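Local coordinates for RegF protein (PDB 4HOJ) that binds glutathione and calcium and is a glutathione transferase homologue of the stringent starvation protein A type, with a probable but undefined role in stress adaptation, at residues 19-24 with 79-84; 44-49 with 54-59; 94-99 with 153-158. All coordinates share one frame; numbering follows the deposited sequence.

Contact 1: residues 19-24 with 79-84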
ATOM      1  N   ARG A  19      15.904  -5.593   6.778  1.00  8.48           N
ATOM      2  CA  ARG A  19      17.014  -5.928   7.661  1.00  7.94           C
ATOM      3  C   ARG A  19      16.887  -5.183   8.974  1.00  8.54           C
ATOM      4  O   ARG A  19      17.088  -5.772  10.042  1.00  9.58           O
ATOM      5  CB  ARG A  19      18.363  -5.679   6.938  1.00  9.77           C
ATOM      6  CG  ARG A  19      18.642  -6.731   5.857  1.00  9.63           C
ATOM      7  CD  ARG A  19      19.998  -6.456   5.208  1.00 10.11           C
ATOM      8  NE  ARG A  19      19.924  -5.644   3.993  1.00 10.09           N
ATOM      9  CZ  ARG A  19      20.375  -4.389   3.855  1.00  8.71           C
ATOM     10  NH1 ARG A  19      20.459  -3.842   2.618  1.00  8.85           N
ATOM     11  NH2 ARG A  19      20.797  -3.704   4.887  1.00 10.05           N
ATOM     12  N   PHE A  20      16.504  -3.907   8.900  1.00  8.78           N
ATOM     13  CA  PHE A  20      16.339  -3.118  10.118  1.00  8.56           C
ATOM     14  C   PHE A  20      15.254  -3.747  11.028  1.00  9.13           C
ATOM     15  O   PHE A  20      15.474  -3.956  12.226  1.00 10.88           O
ATOM     16  CB  PHE A  20      16.037  -1.696   9.674  1.00  8.64           C
ATOM     17  CG  PHE A  20      16.035  -0.656  10.779  1.00  9.05           C
ATOM     18  CD1 PHE A  20      16.435  -0.912  12.082  1.00 10.30           C
ATOM     19  CD2 PHE A  20      15.603   0.636  10.439  1.00  9.71           C
ATOM     20  CE1 PHE A  20      16.420   0.131  13.043  1.00 11.43           C
ATOM     21  CE2 PHE A  20      15.581   1.667  11.359  1.00 10.81           C
ATOM     22  CZ  PHE A  20      15.974   1.417  12.689  1.00 10.66           C
ATOM     23  N   VAL A  21      14.085  -4.087  10.457  1.00  9.21           N
ATOM     24  CA  VAL A  21      13.052  -4.727  11.252  1.00 11.74           C
ATOM     25  C   VAL A  21      13.536  -6.027  11.843  1.00 11.28           C
ATOM     26  O   VAL A  21      13.274  -6.297  13.019  1.00 12.18           O
ATOM     27  CB  VAL A  21      11.732  -4.958  10.443  1.00 11.51           C
ATOM     28  CG1 VAL A  21      10.716  -5.765  11.292  1.00 16.63           C
ATOM     29  CG2 VAL A  21      11.098  -3.656  10.039  1.00 16.69           C
ATOM     30  N   LEU A  22      14.211  -6.859  11.060  1.00 10.22           N
ATOM     31  CA  LEU A  22      14.630  -8.166  11.553  1.00 10.40           C
ATOM     32  C   LEU A  22      15.551  -8.040  12.734  1.00 12.83           C
ATOM     33  O   LEU A  22      15.391  -8.757  13.722  1.00 13.19           O
ATOM     34  CB  LEU A  22      15.227  -9.004  10.413  1.00 12.43           C
ATOM     35  CG  LEU A  22      14.172  -9.504   9.424  1.00 12.16           C
ATOM     36  CD1 LEU A  22      14.860  -9.909   8.124  1.00 16.60           C
ATOM     37  CD2 LEU A  22      13.397 -10.660  10.018  1.00 13.95           C
ATOM     38  N   TYR A  23      16.501  -7.105  12.680  1.00 11.50           N
ATOM     39  CA  TYR A  23      17.374  -6.909  13.824  1.00 13.78           C
ATOM     40  C   TYR A  23      16.697  -6.246  15.010  1.00 13.79           C
ATOM     41  O   TYR A  23      17.051  -6.546  16.154  1.00 16.61           O
ATOM     42  CB  TYR A  23      18.642  -6.176  13.394  1.00 13.81           C
ATOM     43  CG  TYR A  23      19.638  -7.080  12.680  1.00 13.50           C
ATOM     44  CD1 TYR A  23      20.355  -8.008  13.409  1.00 16.73           C
ATOM     45  CD2 TYR A  23      19.831  -7.020  11.309  1.00 13.98           C
ATOM     46  CE1 TYR A  23      21.258  -8.831  12.789  1.00 18.77           C
ATOM     47  CE2 TYR A  23      20.746  -7.851  10.667  1.00 17.25           C
ATOM     48  CZ  TYR A  23      21.437  -8.757  11.434  1.00 18.37           C
ATOM     49  OH  TYR A  23      22.366  -9.621  10.886  1.00 26.07           O
ATOM     50  N   GLU A  24      15.662  -5.430  14.760  1.00 12.45           N
ATOM     51  CA  GLU A  24      14.917  -4.884  15.905  1.00 14.13           C
ATOM     52  C   GLU A  24      14.172  -6.000  16.635  1.00 17.01           C
ATOM     53  O   GLU A  24      14.051  -5.939  17.844  1.00 16.97           O
ATOM     54  CB  GLU A  24      13.880  -3.802  15.451  1.00 12.25           C
ATOM     55  CG  GLU A  24      14.472  -2.443  15.052  1.00 13.81           C
ATOM     56  CD  GLU A  24      14.865  -1.605  16.257  1.00 14.87           C
ATOM     57  OE1 GLU A  24      14.240  -1.784  17.343  1.00 17.44           O
ATOM     58  OE2 GLU A  24      15.770  -0.779  16.159  1.00 15.10           O
ATOM     59  N   PRO A  79       9.285  -6.888  20.314  1.00 27.54           N
ATOM     60  CA  PRO A  79       8.641  -5.613  20.652  1.00 30.22           C
ATOM     61  C   PRO A  79       7.733  -5.109  19.519  1.00 27.16           C
ATOM     62  O   PRO A  79       8.106  -5.196  18.356  1.00 26.42           O
ATOM     63  CB  PRO A  79       9.828  -4.657  20.751  1.00 31.83           C
ATOM     64  CG  PRO A  79      10.860  -5.244  19.852  1.00 31.37           C
ATOM     65  CD  PRO A  79      10.726  -6.721  20.027  1.00 28.40           C
ATOM     66  N   GLN A  80       6.588  -4.526  19.848  1.00 28.47           N
ATOM     67  CA  GLN A  80       5.684  -3.970  18.829  1.00 27.04           C
ATOM     68  C   GLN A  80       6.263  -2.765  18.088  1.00 26.58           C
ATOM     69  O   GLN A  80       6.755  -1.821  18.708  1.00 36.06           O
ATOM     70  CB  GLN A  80       4.348  -3.550  19.457  1.00 33.39           C
ATOM     71  CG  GLN A  80       3.680  -4.645  20.273  1.00 47.15           C
ATOM     72  CD  GLN A  80       2.720  -4.116  21.337  1.00 50.68           C
ATOM     73  OE1 GLN A  80       2.961  -3.074  21.963  1.00 53.82           O
ATOM     74  NE2 GLN A  80       1.630  -4.846  21.552  1.00 50.23           N
ATOM     75  N   LEU A  81       6.228  -2.803  16.761  1.00 25.91           N
ATOM     76  CA  LEU A  81       6.733  -1.700  15.985  1.00 29.24           C
ATOM     77  C   LEU A  81       5.607  -0.798  15.511  1.00 30.22           C
ATOM     78  O   LEU A  81       5.823   0.137  14.817  1.00 25.78           O
ATOM     79  CB  LEU A  81       7.666  -2.177  14.831  1.00 27.09           C
ATOM     80  CG  LEU A  81       8.992  -2.739  15.349  1.00 31.24           C
ATOM     81  CD1 LEU A  81       9.857  -3.242  14.206  1.00 33.22           C
ATOM     82  CD2 LEU A  81       9.698  -1.666  16.158  1.00 34.23           C
ATOM     83  N   MET A  82       4.378  -1.046  15.957  1.00 25.93           N
ATOM     84  CA  MET A  82       3.282  -0.126  15.682  1.00 28.28           C
ATOM     85  C   MET A  82       2.561   0.228  16.974  1.00 26.95           C
ATOM     86  O   MET A  82       2.498  -0.574  17.889  1.00 27.47           O
ATOM     87  CB  MET A  82       2.286  -0.745  14.691  1.00 25.93           C
ATOM     88  CG  MET A  82       2.842  -1.134  13.310  1.00 28.18           C
ATOM     89  SD  MET A  82       3.015   0.271  12.183  1.00 37.57           S
ATOM     90  CE  MET A  82       1.619  -0.034  11.013  1.00 25.99           C
ATOM     91  N   PRO A  83       1.908   1.411  17.030  1.00 32.23           N
ATOM     92  CA  PRO A  83       1.006   1.726  18.159  1.00 30.39           C
ATOM     93  C   PRO A  83      -0.152   0.751  18.212  1.00 31.56           C
ATOM     94  O   PRO A  83      -0.435   0.115  17.207  1.00 28.58           O
ATOM     95  CB  PRO A  83       0.504   3.126  17.825  1.00 32.51           C
ATOM     96  CG  PRO A  83       0.850   3.344  16.361  1.00 34.48           C
ATOM     97  CD  PRO A  83       2.047   2.537  16.092  1.00 35.18           C
ATOM     98  N   GLY A  84      -0.798   0.605  19.363  1.00 30.41           N
ATOM     99  CA  GLY A  84      -1.998  -0.215  19.449  1.00 31.26           C
ATOM    100  C   GLY A  84      -3.259   0.482  18.996  1.00 32.55           C
ATOM    101  O   GLY A  84      -4.271  -0.157  18.665  1.00 37.35           O
TER
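Val21 overlaps the end of Leu81, its CG1 methyl lying 3.9 Å from Leu81 CD1. The pair joins the first helix of the thioredoxin-like domain, 13-25, to the linker that leads from this domain into the all-helical C-terminal domain, as expected of the glutathione transferase fold. The linker, 79-84, is irregular and meets the C-terminal half of the helix mostly through side chains, with one ring against a carbonyl. Leu81 points at the helix and spends its long side chain bridging the gap: the CA atoms of Val21 and Leu81 are 8.5 Å apart, those of Glu24 and Pro79 7.9 Å. Val21 turns CG1 anti to its backbone N (chi1 174°), which brings that branch toward the linker, and the two side chains slide past each other in opposite directions. A beta-branched residue suits this place because its two methyls serve two surfaces: Val21 also packs on Ile72 and on Val154. The backbone of Leu81 is itself pinned, its N donating to Asp73 OD1 of helix 65-75, while further backbone hydrogen bonding joins it to Met151 at the start of helix 151-161. Leucine therefore plugs a seam between several helices, and it is buried there.

One turn further along the helix, Glu24 points its CB at the linker, and only the aliphatic root of this side chain takes part: CB stands 4.2 Å from Leu81 CD1. Its carboxylate leaves the contact to form a salt bridge with Arg187. Pro79, preceded by a cis peptide bond, covers the helix end with its ring, and its O accepts from Lys25 NZ. The ring reaches the backbone by way of Pro79 CG, 3.8 Å from Glu24 O.

Contact 2: residues 44-49 with 54-59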
ATOM      1  N   ALA A  44      12.479 -14.304  -9.940  1.00 14.36           N
ATOM      2  CA  ALA A  44      11.240 -14.000 -10.648  1.00 14.74           C
ATOM      3  C   ALA A  44      10.119 -15.006 -10.360  1.00 15.52           C
ATOM      4  O   ALA A  44       8.954 -14.684 -10.554  1.00 20.41           O
ATOM      5  CB  ALA A  44      11.508 -13.883 -12.129  1.00 18.27           C
ATOM      6  N   VAL A  45      10.442 -16.211  -9.903  1.00 15.02           N
ATOM      7  CA  VAL A  45       9.403 -17.162  -9.523  1.00 16.79           C
ATOM      8  C   VAL A  45       8.791 -16.705  -8.194  1.00 18.21           C
ATOM      9  O   VAL A  45       7.568 -16.787  -7.995  1.00 19.98           O
ATOM     10  CB  VAL A  45      10.011 -18.559  -9.379  1.00 19.95           C
ATOM     11  CG1 VAL A  45       8.945 -19.564  -8.907  1.00 21.13           C
ATOM     12  CG2 VAL A  45      10.570 -19.029 -10.731  1.00 20.17           C
ATOM     13  N   MET A  46       9.618 -16.208  -7.280  1.00 15.00           N
ATOM     14  CA  MET A  46       9.147 -15.730  -5.972  1.00 14.29           C
ATOM     15  C   MET A  46       8.426 -14.393  -6.087  1.00 14.80           C
ATOM     16  O   MET A  46       7.523 -14.082  -5.305  1.00 16.73           O
ATOM     17  CB  MET A  46      10.339 -15.574  -4.995  1.00 14.81           C
ATOM     18  CG  MET A  46      10.913 -16.906  -4.502  1.00 17.68           C
ATOM     19  SD  MET A  46      12.228 -16.732  -3.319  1.00 18.44           S
ATOM     20  CE  MET A  46      13.472 -15.949  -4.335  1.00 24.18           C
ATOM     21  N   ASN A  47       8.854 -13.550  -7.003  1.00 12.34           N
ATOM     22  CA  ASN A  47       8.386 -12.186  -7.068  1.00 11.98           C
ATOM     23  C   ASN A  47       8.191 -11.869  -8.547  1.00 12.57           C
ATOM     24  O   ASN A  47       9.158 -11.743  -9.280  1.00 14.43           O
ATOM     25  CB  ASN A  47       9.437 -11.234  -6.455  1.00 11.92           C
ATOM     26  CG  ASN A  47       9.008  -9.769  -6.537  1.00 10.54           C
ATOM     27  OD1 ASN A  47       7.926  -9.449  -7.093  1.00 10.66           O
ATOM     28  ND2 ASN A  47       9.820  -8.872  -6.033  1.00 11.14           N
ATOM     29  N   PRO A  48       6.949 -11.675  -9.011  1.00 14.17           N
ATOM     30  CA  PRO A  48       6.798 -11.415 -10.454  1.00 16.16           C
ATOM     31  C   PRO A  48       7.416 -10.105 -10.912  1.00 14.15           C
ATOM     32  O   PRO A  48       7.703  -9.950 -12.109  1.00 18.11           O
ATOM     33  CB  PRO A  48       5.268 -11.374 -10.653  1.00 18.37           C
ATOM     34  CG  PRO A  48       4.763 -10.959  -9.372  1.00 20.25           C
ATOM     35  CD  PRO A  48       5.649 -11.639  -8.313  1.00 17.36           C
ATOM     36  N   TYR A  49       7.728  -9.212  -9.973  1.00 12.07           N
ATOM     37  CA  TYR A  49       8.456  -8.000 -10.336  1.00 12.10           C
ATOM     38  C   TYR A  49       9.971  -8.166 -10.377  1.00 10.32           C
ATOM     39  O   TYR A  49      10.662  -7.225 -10.760  1.00 12.30           O
ATOM     40  CB  TYR A  49       8.088  -6.851  -9.393  1.00 13.30           C
ATOM     41  CG  TYR A  49       6.598  -6.678  -9.292  1.00 14.29           C
ATOM     42  CD1 TYR A  49       5.823  -6.474 -10.417  1.00 23.94           C
ATOM     43  CD2 TYR A  49       5.944  -6.801  -8.082  1.00 18.76           C
ATOM     44  CE1 TYR A  49       4.439  -6.347 -10.307  1.00 23.23           C
ATOM     45  CE2 TYR A  49       4.565  -6.672  -7.974  1.00 21.95           C
ATOM     46  CZ  TYR A  49       3.850  -6.452  -9.081  1.00 18.50           C
ATOM     47  OH  TYR A  49       2.445  -6.336  -8.936  1.00 24.54           O
ATOM     48  N   VAL A  54      12.657 -10.080  -0.897  1.00  7.13           N
ATOM     49  CA  VAL A  54      11.648 -11.138  -0.804  1.00  7.61           C
ATOM     50  C   VAL A  54      11.833 -11.805   0.554  1.00  8.08           C
ATOM     51  O   VAL A  54      12.994 -11.981   1.016  1.00  9.04           O
ATOM     52  CB  VAL A  54      11.847 -12.167  -1.904  1.00  8.39           C
ATOM     53  CG1 VAL A  54      10.965 -13.404  -1.722  1.00 11.74           C
ATOM     54  CG2 VAL A  54      11.557 -11.504  -3.268  1.00 11.23           C
ATOM     55  N   LEU A  55      10.763 -12.145   1.256  1.00 10.36           N
ATOM     56  CA  LEU A  55      10.867 -12.938   2.454  1.00  9.61           C
ATOM     57  C   LEU A  55      10.218 -14.282   2.210  1.00 11.59           C
ATOM     58  O   LEU A  55       9.082 -14.355   1.667  1.00 12.29           O
ATOM     59  CB  LEU A  55      10.184 -12.225   3.603  1.00 11.02           C
ATOM     60  CG  LEU A  55      10.392 -12.855   4.987  1.00 11.16           C
ATOM     61  CD1 LEU A  55      11.754 -12.414   5.568  1.00 13.37           C
ATOM     62  CD2 LEU A  55       9.282 -12.476   5.965  1.00 16.20           C
ATOM     63  N   VAL A  56      10.896 -15.350   2.623  1.00 13.57           N
ATOM     64  CA  VAL A  56      10.335 -16.691   2.575  1.00 14.70           C
ATOM     65  C   VAL A  56      10.298 -17.261   3.962  1.00 13.99           C
ATOM     66  O   VAL A  56      11.314 -17.245   4.678  1.00 15.98           O
ATOM     67  CB  VAL A  56      11.143 -17.619   1.629  1.00 13.86           C
ATOM     68  CG1 VAL A  56      10.592 -19.069   1.681  1.00 19.05           C
ATOM     69  CG2 VAL A  56      11.102 -17.055   0.200  1.00 15.77           C
ATOM     70  N   GLU A  57       9.152 -17.774   4.387  1.00 15.49           N
ATOM     71  CA  GLU A  57       9.116 -18.553   5.618  1.00 19.58           C
ATOM     72  C   GLU A  57       8.215 -19.736   5.366  1.00 22.16           C
ATOM     73  O   GLU A  57       6.996 -19.580   5.160  1.00 20.97           O
ATOM     74  CB  GLU A  57       8.597 -17.719   6.785  1.00 18.59           C
ATOM     75  CG  GLU A  57       8.678 -18.513   8.056  1.00 18.88           C
ATOM     76  CD  GLU A  57       8.241 -17.764   9.304  1.00 23.22           C
ATOM     77  OE1 GLU A  57       7.537 -16.734   9.199  1.00 25.62           O
ATOM     78  OE2 GLU A  57       8.614 -18.246  10.409  1.00 33.02           O
ATOM     79  N   ARG A  58       8.804 -20.931   5.341  1.00 25.27           N
ATOM     80  CA  ARG A  58       8.090 -22.137   4.939  1.00 26.70           C
ATOM     81  C   ARG A  58       7.407 -21.904   3.587  1.00 20.26           C
ATOM     82  O   ARG A  58       8.063 -21.569   2.618  1.00 26.28           O
ATOM     83  CB  ARG A  58       7.091 -22.581   6.014  1.00 26.97           C
ATOM     84  CG  ARG A  58       7.764 -22.897   7.362  1.00 37.37           C
ATOM     85  CD  ARG A  58       6.742 -23.200   8.458  1.00 42.53           C
ATOM     86  NE  ARG A  58       7.358 -23.300   9.785  1.00 43.26           N
ATOM     87  CZ  ARG A  58       7.501 -24.437  10.462  1.00 47.60           C
ATOM     88  NH1 ARG A  58       7.073 -25.575   9.937  1.00 48.04           N
ATOM     89  NH2 ARG A  58       8.075 -24.431  11.663  1.00 47.85           N
ATOM     90  N   ASP A  59       6.090 -22.090   3.549  1.00 24.08           N
ATOM     91  CA  ASP A  59       5.339 -21.963   2.295  1.00 29.26           C
ATOM     92  C   ASP A  59       4.894 -20.518   2.008  1.00 27.37           C
ATOM     93  O   ASP A  59       4.253 -20.244   0.976  1.00 25.83           O
ATOM     94  CB  ASP A  59       4.100 -22.857   2.384  1.00 32.31           C
ATOM     95  CG  ASP A  59       3.213 -22.453   3.533  1.00 39.52           C
ATOM     96  OD1 ASP A  59       3.735 -22.332   4.670  1.00 43.19           O
ATOM     97  OD2 ASP A  59       2.011 -22.197   3.302  1.00 51.34           O
TER
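Helix 41-46 ends beside strand 54-57, and the chain leaves helical geometry at Asn47, whose CA comes within 7.1 Å of that of Val54. Met46, in the final turn, points at the strand and lays its thioether over two valines. Its CG is anti to the carbonyl carbon, and from there the extended chi2 carries SD to the valines; the bend at chi3 (-65°) turns only CE. Met46 SD sits 3.7 Å from Val56 CG2, crossing that side chain at about a right angle, and 3.9 Å from Val54 CG1. Met46 CB also touches Val54, 4.0 Å from its CG1. Val54 and Val56, two residues apart on the strand, face the helix together, whereas Leu55 between them points the other way, toward helix 65-75. Flexible, unbranched methionine can follow this ridge of methyls, and the beta-branched valines suit an extended strand. Tyr7 and Val61 on the flanking strands extend the same apolar surface.

Val54 divides its branches: CG1 serves Met46, and CG2 lies 3.8 Å from Asn47 CB. Asn47 meets Val54 mainly through that CB, while its amide braces the turn. Asn47 OD1 accepts from Tyr49 N at 2.9 Å, with the donor well above the carbonyl plane and an N-H...O angle of 150°. This makes an Asx turn. Its ND2 donates to Gln51 O, so both ends of the buried amide are used. Tyr49, whose N closes the turn, reaches the second subunit, where Lys101 makes a cation-pi contact. The turn leads through Gln51 and Val52, which bind glutathione, to Pro53, the position of the cis-proline in thioredoxin-like folds. This helix-to-strand passage thus borders the glutathione site of a transferase N-terminal domain, leading into the loop that binds the ligand.

Contact 3: residues 94-99 with 153-158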
ATOM      1  N   LEU A  94      -1.194   5.730   6.569  1.00 10.97           N
ATOM      2  CA  LEU A  94      -1.309   6.755   5.535  1.00 11.05           C
ATOM      3  C   LEU A  94      -0.002   7.478   5.322  1.00 10.62           C
ATOM      4  O   LEU A  94       0.323   7.774   4.162  1.00 10.54           O
ATOM      5  CB  LEU A  94      -2.480   7.708   5.908  1.00 11.93           C
ATOM      6  CG  LEU A  94      -2.780   8.744   4.820  1.00 12.52           C
ATOM      7  CD1 LEU A  94      -3.165   8.078   3.460  1.00 15.01           C
ATOM      8  CD2 LEU A  94      -3.899   9.688   5.329  1.00 14.78           C
ATOM      9  N   VAL A  95       0.741   7.746   6.406  1.00 10.78           N
ATOM     10  CA  VAL A  95       2.079   8.322   6.252  1.00 11.30           C
ATOM     11  C   VAL A  95       2.977   7.388   5.408  1.00 10.72           C
ATOM     12  O   VAL A  95       3.614   7.832   4.426  1.00 10.32           O
ATOM     13  CB  VAL A  95       2.740   8.633   7.590  1.00 11.83           C
ATOM     14  CG1 VAL A  95       4.230   8.978   7.369  1.00 15.20           C
ATOM     15  CG2 VAL A  95       2.032   9.784   8.227  1.00 14.60           C
ATOM     16  N   LEU A  96       2.908   6.089   5.639  1.00 10.00           N
ATOM     17  CA  LEU A  96       3.689   5.118   4.840  1.00 10.19           C
ATOM     18  C   LEU A  96       3.302   5.204   3.394  1.00  9.45           C
ATOM     19  O   LEU A  96       4.138   5.180   2.485  1.00 10.22           O
ATOM     20  CB  LEU A  96       3.502   3.684   5.343  1.00 12.92           C
ATOM     21  CG  LEU A  96       4.140   3.170   6.611  1.00 15.86           C
ATOM     22  CD1 LEU A  96       3.663   1.768   7.020  1.00 17.51           C
ATOM     23  CD2 LEU A  96       5.665   3.067   6.370  1.00 12.84           C
ATOM     24  N   TYR A  97       1.990   5.239   3.094  1.00  9.76           N
ATOM     25  CA  TYR A  97       1.520   5.290   1.724  1.00 10.11           C
ATOM     26  C   TYR A  97       2.023   6.576   1.070  1.00 10.07           C
ATOM     27  O   TYR A  97       2.521   6.541  -0.076  1.00 10.21           O
ATOM     28  CB  TYR A  97      -0.045   5.233   1.727  1.00 10.77           C
ATOM     29  CG  TYR A  97      -0.596   5.424   0.317  1.00 11.50           C
ATOM     30  CD1 TYR A  97      -0.684   4.362  -0.581  1.00 12.77           C
ATOM     31  CD2 TYR A  97      -1.019   6.641  -0.107  1.00 11.96           C
ATOM     32  CE1 TYR A  97      -1.144   4.536  -1.901  1.00 13.05           C
ATOM     33  CE2 TYR A  97      -1.513   6.827  -1.421  1.00 12.95           C
ATOM     34  CZ  TYR A  97      -1.524   5.781  -2.319  1.00 13.44           C
ATOM     35  OH  TYR A  97      -1.941   5.939  -3.611  1.00 15.32           O
ATOM     36  N   ARG A  98       1.885   7.721   1.743  1.00 10.15           N
ATOM     37  CA  ARG A  98       2.366   8.946   1.129  1.00 10.64           C
ATOM     38  C   ARG A  98       3.880   8.944   0.933  1.00 10.42           C
ATOM     39  O   ARG A  98       4.347   9.499  -0.068  1.00 11.51           O
ATOM     40  CB  ARG A  98       1.923  10.145   1.939  1.00 11.34           C
ATOM     41  CG  ARG A  98       0.379  10.313   1.797  1.00 13.92           C
ATOM     42  CD  ARG A  98      -0.148  11.666   2.180  1.00 18.20           C
ATOM     43  NE  ARG A  98       0.559  12.719   1.479  1.00 18.36           N
ATOM     44  CZ  ARG A  98       0.616  13.966   1.909  1.00 17.66           C
ATOM     45  NH1 ARG A  98      -0.093  14.316   2.997  1.00 22.35           N
ATOM     46  NH2 ARG A  98       1.336  14.853   1.224  1.00 23.19           N
ATOM     47  N   MET A  99       4.663   8.370   1.848  1.00  9.60           N
ATOM     48  CA  MET A  99       6.111   8.258   1.594  1.00  9.46           C
ATOM     49  C   MET A  99       6.390   7.401   0.380  1.00 10.17           C
ATOM     50  O   MET A  99       7.275   7.711  -0.417  1.00 10.21           O
ATOM     51  CB  MET A  99       6.845   7.701   2.798  1.00 10.94           C
ATOM     52  CG  MET A  99       6.792   8.609   4.019  1.00 12.03           C
ATOM     53  SD  MET A  99       8.076   8.192   5.196  1.00 13.51           S
ATOM     54  CE  MET A  99       7.470   6.602   5.761  1.00 13.31           C
ATOM     55  N   ASP A 153       9.248   4.997  11.158  1.00 11.36           N
ATOM     56  CA  ASP A 153      10.671   5.346  11.213  1.00 10.52           C
ATOM     57  C   ASP A 153      11.550   4.347  10.454  1.00 10.00           C
ATOM     58  O   ASP A 153      12.463   4.705   9.708  1.00 11.34           O
ATOM     59  CB  ASP A 153      11.133   5.411  12.666  1.00 11.85           C
ATOM     60  CG  ASP A 153      10.286   6.386  13.491  1.00 12.82           C
ATOM     61  OD1 ASP A 153      10.391   7.609  13.244  1.00 14.63           O
ATOM     62  OD2 ASP A 153       9.547   5.937  14.365  1.00 14.30           O
ATOM     63  N   VAL A 154      11.217   3.086  10.591  1.00  9.36           N
ATOM     64  CA  VAL A 154      11.948   2.050   9.884  1.00 10.14           C
ATOM     65  C   VAL A 154      11.881   2.275   8.389  1.00  8.66           C
ATOM     66  O   VAL A 154      12.914   2.181   7.684  1.00  9.76           O
ATOM     67  CB  VAL A 154      11.383   0.663  10.202  1.00 10.05           C
ATOM     68  CG1 VAL A 154      11.938  -0.405   9.240  1.00 11.50           C
ATOM     69  CG2 VAL A 154      11.682   0.299  11.657  1.00 11.19           C
ATOM     70  N   ALA A 155      10.682   2.568   7.872  1.00  9.09           N
ATOM     71  CA  ALA A 155      10.506   2.670   6.406  1.00  7.97           C
ATOM     72  C   ALA A 155      11.322   3.866   5.832  1.00  8.13           C
ATOM     73  O   ALA A 155      11.840   3.784   4.728  1.00  8.54           O
ATOM     74  CB  ALA A 155       9.023   2.802   6.112  1.00  8.67           C
ATOM     75  N   LEU A 156      11.418   4.960   6.589  1.00  8.55           N
ATOM     76  CA  LEU A 156      12.104   6.133   6.101  1.00  9.00           C
ATOM     77  C   LEU A 156      13.627   6.060   6.285  1.00  9.10           C
ATOM     78  O   LEU A 156      14.363   6.655   5.510  1.00  9.45           O
ATOM     79  CB  LEU A 156      11.556   7.335   6.878  1.00 11.10           C
ATOM     80  CG  LEU A 156      12.201   8.692   6.534  1.00  9.20           C
ATOM     81  CD1 LEU A 156      12.022   9.050   5.040  1.00 12.16           C
ATOM     82  CD2 LEU A 156      11.566   9.782   7.415  1.00 13.27           C
ATOM     83  N   ALA A 157      14.104   5.287   7.268  1.00  8.13           N
ATOM     84  CA  ALA A 157      15.507   5.370   7.685  1.00  8.17           C
ATOM     85  C   ALA A 157      16.476   5.099   6.519  1.00  8.75           C
ATOM     86  O   ALA A 157      17.486   5.756   6.454  1.00  8.30           O
ATOM     87  CB  ALA A 157      15.747   4.402   8.870  1.00 10.00           C
ATOM     88  N   PRO A 158      16.263   4.114   5.650  1.00  7.87           N
ATOM     89  CA  PRO A 158      17.266   3.898   4.575  1.00  7.25           C
ATOM     90  C   PRO A 158      17.435   5.057   3.649  1.00  8.26           C
ATOM     91  O   PRO A 158      18.543   5.222   3.089  1.00  9.24           O
ATOM     92  CB  PRO A 158      16.738   2.670   3.856  1.00  7.50           C
ATOM     93  CG  PRO A 158      15.917   1.936   4.989  1.00  7.42           C
ATOM     94  CD  PRO A 158      15.208   3.084   5.618  1.00  9.31           C
TER
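Leu96 presses its CD2 methyl against Ala155 CB at 3.4 Å, tighter than usual carbon packing. Segments 94-99 and 153-158, of helices 86-102 and 151-161, run nearly parallel, their axes at 21° and 10.5 Å apart at closest approach, a rather wide separation bridged by Leu96 and Met99 from one side and Leu156 from the other. Leu96 leaves its helix neither straight at nor straight away from the other. Its CG is anti to the carbonyl carbon (chi1 -74°), and chi2 sets CD1 anti to CA, leaving CD2 as the branch that reaches Ala155. Alanine suits the receiving place, since its CB is directed at helix 86-102, where a single small methyl meets both Leu96 and Met99.

Met99 lies one turn on. Its chain is extended at chi2 and bent at chi3 (-69°), and the bend presents two different surfaces. The sulfur crosses Leu156 at about a right angle, with Met99 SD 4.0 Å from Leu156 CB and equally far from Leu156 CD1. The methyl turns back toward the alanine, Met99 CE lying 4.1 Å from Ala155 CB. In Leu156, CG anti to the backbone N carries CD1 to the sulfur, alongside CB. An unbranched thioether can bend in this way between a small neighbour and a branched one. All four touching residues are buried, and the contact is purely apolar.

Polar groups lie to the side: Asp153, pointing away from helix 86-102, accepts through OD2 from Ser150 N just before helix 151-161, consistent with the N-capping box of glutathione transferases, and its OD1 bonds to Tyr180 OH. Ile152 extends the interface to Val95, Leu96 and Met99. Asn66 of helix 65-75 lies against Leu96 and Ala155, while the other flank of helix 151-161 packs on helix 13-25 through Val154, Ala157 and Pro158.

Contacts 1 and 3 adjoin, with centres 13 Å apart: helix 13-25 meets helix 151-161 where Val21 CG2 comes 3.5 Å from Val154 CG1 and Phe20 CE2 comes 3.7 Å from Ala157 CB, joining the two domains. Contact 2 is nested along the chain inside the loop that contact 1 closes, yet its centre lies 21 Å from that of contact 1 and 23 Å from that of contact 3. It is also the nearest of the three to glutathione, the Asn47 side chain being about 7 Å from the ligand, against about 9 Å for Ala155 and 12 Å for Val21. Residues of contacts 2 and 3 both touch the second subunit, Pro48 of one chain packing on Arg98 of the other.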